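Local structure of ribulose-bisphosphate carboxylase (Alicyclobacillus acidocaldarius subsp. acidocaldarius, 4NAS) at residues G370-M373 against G374-F378. The protein belongs to the ribulose-bisphosphate carboxylase large-chain family, with an N-terminal domain joined to a TIM-barrel domain that carries a calcium ion. Residues are numbered along the deposited sequence; the frame is centred on the assembly and turned at random.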
loop_
_atom_site.group_PDB
_atom_site.type_symbol
_atom_site.label_atom_id
_atom_site.label_comp_id
_atom_site.label_asym_id
_atom_site.label_seq_id
_atom_site.Cartn_x
_atom_site.Cartn_y
_atom_site.Cartn_z
ATOM N N GLY B 370 16.226 -20.310 28.731
ATOM C CA GLY B 370 16.838 -19.240 27.952
ATOM C C GLY B 370 16.874 -19.483 26.449
ATOM O O GLY B 370 16.604 -20.597 25.981
ATOM N N ALA B 371 17.206 -18.436 25.696
ATOM C CA ALA B 371 17.232 -18.501 24.229
ATOM C C ALA B 371 18.111 -19.646 23.719
ATOM O O ALA B 371 17.710 -20.397 22.832
ATOM C CB ALA B 371 17.705 -17.174 23.651
ATOM N N ARG B 372 19.301 -19.773 24.298
ATOM C CA ARG B 372 20.222 -20.841 23.926
ATOM C C ARG B 372 19.539 -22.197 23.926
ATOM O O ARG B 372 19.576 -22.928 22.935
ATOM C CB ARG B 372 21.433 -20.905 24.861
ATOM C CG ARG B 372 22.340 -22.079 24.498
ATOM C CD ARG B 372 23.651 -22.115 25.268
ATOM N NE ARG B 372 24.399 -23.299 24.856
ATOM C CZ ARG B 372 24.275 -24.495 25.422
ATOM N NH1 ARG B 372 23.450 -24.661 26.451
ATOM N NH2 ARG B 372 24.981 -25.519 24.964
HETATM N N MSE B 373 18.920 -22.522 25.051
HETATM C CA MSE B 373 18.143 -23.742 25.164
HETATM C C MSE B 373 16.944 -23.753 24.220
HETATM O O MSE B 373 16.586 -24.809 23.702
HETATM C CB MSE B 373 17.697 -23.946 26.612
HETATM C CG MSE B 373 18.863 -24.186 27.560
HETATM SE SE MSE B 373 19.829 -25.833 27.158
HETATM C CE MSE B 373 18.483 -27.076 27.789
ATOM N N GLY B 374 16.331 -22.583 24.001
ATOM C CA GLY B 374 15.171 -22.468 23.139
ATOM C C GLY B 374 15.493 -22.881 21.717
ATOM O O GLY B 374 14.691 -23.537 21.052
ATOM N N GLY B 375 16.670 -22.487 21.251
ATOM C CA GLY B 375 17.158 -22.934 19.960
ATOM C C GLY B 375 17.494 -24.422 19.908
ATOM O O GLY B 375 17.095 -25.121 18.964
ATOM N N ARG B 376 18.212 -24.912 20.916
ATOM C CA ARG B 376 18.615 -26.321 20.954
ATOM C C ARG B 376 17.387 -27.223 20.822
ATOM O O ARG B 376 17.411 -28.206 20.074
ATOM C CB ARG B 376 19.392 -26.645 22.238
ATOM C CG ARG B 376 20.742 -25.951 22.308
ATOM C CD ARG B 376 21.453 -26.223 23.610
ATOM N NE ARG B 376 21.897 -27.607 23.705
ATOM C CZ ARG B 376 23.070 -28.038 23.258
ATOM N NH1 ARG B 376 23.909 -27.183 22.688
ATOM N NH2 ARG B 376 23.407 -29.318 23.392
ATOM N N ALA B 377 16.322 -26.853 21.540
ATOM C CA ALA B 377 15.022 -27.535 21.486
ATOM C C ALA B 377 14.521 -27.818 20.076
ATOM O O ALA B 377 14.025 -28.908 19.792
ATOM C CB ALA B 377 13.977 -26.719 22.220
ATOM N N PHE B 378 14.615 -26.828 19.195
ATOM C CA PHE B 378 14.138 -27.021 17.833
ATOM C C PHE B 378 15.026 -28.024 17.114
ATOM O O PHE B 378 14.542 -28.926 16.428
ATOM C CB PHE B 378 14.052 -25.695 17.068
ATOM C CG PHE B 378 12.867 -24.845 17.459
ATOM C CD1 PHE B 378 11.607 -25.093 16.917
ATOM C CD2 PHE B 378 13.010 -23.787 18.347
ATOM C CE1 PHE B 378 10.508 -24.318 17.275
ATOM C CE2 PHE B 378 11.922 -23.012 18.708
ATOM C CZ PHE B 378 10.666 -23.276 18.171
#
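Four i to i+4 backbone hydrogen bonds open helix 371-386, and the first runs from G374 N to G370 O at 2.8 Å. G370 is the N-cap; its positive phi would press a side chain against the preceding carbonyl oxygen, which suits glycine. G375 N follows to A371 O at 2.8 Å. The next two bonds join R376 N to R372 O and A377 N to M373 O.

One turn apart on the exposed side, R372 and R376 run alongside each other in the same direction. R372 runs extended from CG to NE, its first torsion putting CG beside the carbonyl carbon. In R376, chi1 of -67° and an extended chi2 bring CD over one face of the R372 guanidinium, toward its rim. The bend at chi3 (70°) then turns R376's own guanidinium, whose plane lies 24° from that of R372. R372 NH2 comes within 3.0 Å of R376 NH1, and since both are donors no hydrogen bond joins them.

The selenomethionine M373 bends at chi2, which brings its SE to 3.9 Å from R376 CD, apolar atom against the arginine's methylene; the further bend at chi3 turns only CE. Its side chain also touches A400 and Q403 of helix 399-408, where a long flexible chain fits, while the small A377 fits against A404 of that helix and P342.

The chemistry is thus divided: main-chain bonds hold the turn, the selenium and methylene groups pack beside it, and the two like charges would be expected to repel, an effect solvent probably screens in part.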